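Peptidase M16 inactive domain family protein (Pseudomonas fluorescens, PDB 3GWB) is a homologue of the M16 metallopeptidases, containing the family's inactive domain, with a hydrolase activity that is presumed rather than established. Local coordinates at residues L327-V330 with Q331-A335; S361-N365 with A366-G370. All blocks are in the same frame, centred on the assembly; numbering follows the deposited sequence.

Contact 1: L327-V330 with Q331-A335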
# COMPACT_ATOMS: atom_id res chain seq x y z
N LEU A 327 -10.71 0.15 28.61
CA LEU A 327 -11.78 -0.70 28.12
C LEU A 327 -13.11 -0.36 28.79
O LEU A 327 -14.16 -0.37 28.15
CB LEU A 327 -11.45 -2.18 28.36
CG LEU A 327 -12.54 -3.19 27.96
CD1 LEU A 327 -12.79 -3.12 26.47
CD2 LEU A 327 -12.11 -4.59 28.36
N LYS A 328 -13.06 -0.07 30.09
CA LYS A 328 -14.26 0.29 30.84
C LYS A 328 -14.79 1.60 30.30
O LYS A 328 -16.00 1.76 30.13
CB LYS A 328 -13.94 0.46 32.32
CG LYS A 328 -13.31 -0.75 32.99
CD LYS A 328 -14.27 -1.92 33.07
CE LYS A 328 -13.64 -3.10 33.81
NZ LYS A 328 -13.18 -2.72 35.17
N LEU A 329 -13.88 2.55 30.06
CA LEU A 329 -14.24 3.86 29.55
C LEU A 329 -14.96 3.75 28.20
O LEU A 329 -16.03 4.32 28.02
CB LEU A 329 -12.99 4.74 29.39
CG LEU A 329 -13.14 6.09 28.67
CD1 LEU A 329 -14.07 7.00 29.45
CD2 LEU A 329 -11.76 6.74 28.50
N VAL A 330 -14.36 3.01 27.27
CA VAL A 330 -14.95 2.84 25.95
C VAL A 330 -16.35 2.25 26.08
O VAL A 330 -17.29 2.71 25.42
CB VAL A 330 -14.09 1.91 25.07
CG1 VAL A 330 -14.84 1.55 23.79
CG2 VAL A 330 -12.79 2.61 24.71
N GLN A 331 -16.50 1.24 26.93
CA GLN A 331 -17.80 0.61 27.13
C GLN A 331 -18.81 1.62 27.68
O GLN A 331 -19.95 1.66 27.24
CB GLN A 331 -17.68 -0.58 28.08
CG GLN A 331 -16.94 -1.76 27.49
CD GLN A 331 -16.86 -2.94 28.45
OE1 GLN A 331 -16.26 -2.84 29.52
NE2 GLN A 331 -17.46 -4.06 28.07
N ASP A 332 -18.38 2.44 28.64
CA ASP A 332 -19.26 3.45 29.24
C ASP A 332 -19.64 4.48 28.19
O ASP A 332 -20.79 4.89 28.11
CB ASP A 332 -18.58 4.16 30.41
CG ASP A 332 -18.19 3.21 31.53
OD1 ASP A 332 -19.03 2.38 31.93
OD2 ASP A 332 -17.04 3.31 32.02
N VAL A 333 -18.66 4.90 27.39
CA VAL A 333 -18.93 5.87 26.34
C VAL A 333 -19.93 5.28 25.35
O VAL A 333 -20.82 5.98 24.86
CB VAL A 333 -17.64 6.23 25.57
CG1 VAL A 333 -17.98 7.03 24.33
CG2 VAL A 333 -16.71 7.02 26.48
N PHE A 334 -19.78 4.00 25.06
CA PHE A 334 -20.67 3.33 24.13
C PHE A 334 -22.08 3.24 24.72
O PHE A 334 -23.07 3.55 24.05
CB PHE A 334 -20.17 1.92 23.84
CG PHE A 334 -21.04 1.14 22.90
CD1 PHE A 334 -21.24 1.58 21.60
CD2 PHE A 334 -21.66 -0.04 23.32
CE1 PHE A 334 -22.05 0.86 20.72
CE2 PHE A 334 -22.46 -0.77 22.44
CZ PHE A 334 -22.66 -0.31 21.14
N ALA A 335 -22.16 2.81 25.98
CA ALA A 335 -23.45 2.69 26.65
C ALA A 335 -24.14 4.04 26.68
O ALA A 335 -25.32 4.15 26.36
CB ALA A 335 -23.25 2.17 28.07
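L329 turns its CG away from its own backbone N (chi1 171°), while V333 CG2 stands opposite its own carbonyl carbon, and these two settings bring L329 CD1 within 4.0 Å of V333 CG2, methyl against methyl one helical turn apart. V333 CG2 also lies 3.2 Å from L329 O, beside the oxygen that accepts the V333 backbone N-H. Q331 sends its CG back beside its own N (chi1 -69°) and continues extended at chi2. Its CG then passes 3.2 Å from L327 O, and the Q331 side chain crosses that of L327 at a slant, with Q331 OE1 4.0 Å from L327 CG. K328 CD borders the same oxygen, Q331 OE1, at 4.2 Å. On the exposed face, D332 folds its carboxylate back toward the preceding turn, and D332 OD2 comes to 2.7 Å from K328 O. Four successive i to i+4 backbone bonds join the two segments, from Q331 N to L327 O through F334 N to V330 O; the bond from V333 N to L329 O is 2.8 Å long. All of this belongs to helix 323-340. Its L329 and V333 side lies against helix 284-292, L329 on V289 and V333 on L285 and E288, whereas L327 and Q331 face the sheet at L254 of strand 249-257 and I415 of strand 414-419.

Contact 2: S361-N365 with A366-G370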
# COMPACT_ATOMS: atom_id res chain seq x y z
N SER A 361 -22.17 16.03 -7.66
CA SER A 361 -21.78 15.90 -9.06
C SER A 361 -20.27 16.04 -9.21
O SER A 361 -19.76 16.37 -10.28
CB SER A 361 -22.47 16.97 -9.91
OG SER A 361 -22.19 18.27 -9.43
N THR A 362 -19.56 15.76 -8.12
CA THR A 362 -18.11 15.83 -8.10
C THR A 362 -17.50 14.43 -8.00
O THR A 362 -16.28 14.28 -8.04
CB THR A 362 -17.62 16.69 -6.90
OG1 THR A 362 -16.22 16.47 -6.69
CG2 THR A 362 -18.39 16.32 -5.62
N ALA A 363 -18.34 13.41 -7.88
CA ALA A 363 -17.87 12.04 -7.75
C ALA A 363 -17.14 11.54 -9.00
O ALA A 363 -17.60 11.72 -10.13
CB ALA A 363 -19.04 11.12 -7.42
N SER A 364 -15.99 10.90 -8.78
CA SER A 364 -15.17 10.37 -9.86
C SER A 364 -15.72 9.05 -10.37
O SER A 364 -16.57 8.44 -9.73
CB SER A 364 -13.74 10.14 -9.37
OG SER A 364 -13.71 9.15 -8.35
N ASN A 365 -15.22 8.61 -11.52
CA ASN A 365 -15.66 7.35 -12.09
C ASN A 365 -15.38 6.19 -11.13
O ASN A 365 -16.22 5.31 -10.96
CB ASN A 365 -14.98 7.10 -13.45
CG ASN A 365 -15.39 8.12 -14.51
OD1 ASN A 365 -16.34 8.88 -14.32
ND2 ASN A 365 -14.68 8.13 -15.62
N ALA A 366 -14.22 6.21 -10.47
CA ALA A 366 -13.85 5.13 -9.54
C ALA A 366 -14.79 5.05 -8.34
O ALA A 366 -15.16 3.96 -7.91
CB ALA A 366 -12.41 5.33 -9.05
N ASP A 367 -15.17 6.21 -7.80
CA ASP A 367 -16.07 6.21 -6.66
C ASP A 367 -17.45 5.73 -7.07
O ASP A 367 -18.07 4.92 -6.38
CB ASP A 367 -16.17 7.61 -6.05
CG ASP A 367 -14.93 8.00 -5.26
OD1 ASP A 367 -14.51 7.20 -4.39
OD2 ASP A 367 -14.39 9.11 -5.49
N ILE A 368 -17.93 6.22 -8.21
CA ILE A 368 -19.25 5.82 -8.71
C ILE A 368 -19.28 4.33 -9.03
O ILE A 368 -20.17 3.61 -8.58
CB ILE A 368 -19.63 6.62 -9.98
CG1 ILE A 368 -19.65 8.12 -9.66
CG2 ILE A 368 -21.00 6.18 -10.49
CD1 ILE A 368 -20.65 8.50 -8.58
N VAL A 369 -18.30 3.85 -9.79
CA VAL A 369 -18.26 2.44 -10.16
C VAL A 369 -18.26 1.54 -8.91
O VAL A 369 -18.84 0.45 -8.91
CB VAL A 369 -17.03 2.13 -11.05
CG1 VAL A 369 -15.77 1.93 -10.19
CG2 VAL A 369 -17.32 0.90 -11.91
N GLY A 370 -17.62 2.01 -7.83
CA GLY A 370 -17.61 1.23 -6.60
C GLY A 370 -19.01 1.08 -6.02
O GLY A 370 -19.40 -0.01 -5.58
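S364 and D367 meet where the chain passes from an extended conformation at S364 (psi 167°) into helical angles from N365 onward. Two backbone bonds start the helix, I368 N to S364 O at 3.0 Å and V369 N to N365 O at 2.8 Å. S364 holds OG between its backbone N and carbonyl carbon (chi1 64°), which turns the hydroxyl toward the first turn. There OG accepts a weak bond from D367 N at 3.3 Å and donates to D367 OD2 at 2.9 Å, approaching that oxygen from above the carboxylate plane, 53° out of it. The hydroxyl thus ties both the backbone and the side chain of D367, and the carboxylate's negative charge at this helix start would probably interact favourably with the helix dipole. I368 CD1 is 3.3 Å from A363 CB, shorter than a normal methyl contact, so the exact spacing is doubtful. Nearby, N365 and V369 lean on strands 35-42 and 197-203, and S364 OG also makes a weak hydrogen bond to E80 of the second subunit. A serine N-cap opens helix 365-377, with A363 and I368 placed as in a hydrophobic staple, a small one since A363 offers just a methyl.

How the contacts relate
Contact 1 comes first along the chain and closes before contact 2 opens, with helix 344-356 and an unmodelled gap at 358-360 between them. Their centres lie about 37 Å apart and their nearest atoms about 26 Å, so they do not touch. The two belong to different surroundings: 327-335 lies in the middle of helix 323-340 beside the five-stranded sheet that includes strands 249-257 and 414-419, whereas 361-370 starts helix 365-377 near strands 35-42 and 197-203 of the six-stranded sheet. The chain between them therefore leads from one sheet toward the other. Only contact 2 meets the second subunit, so it alone also bears on the dimeric assembly.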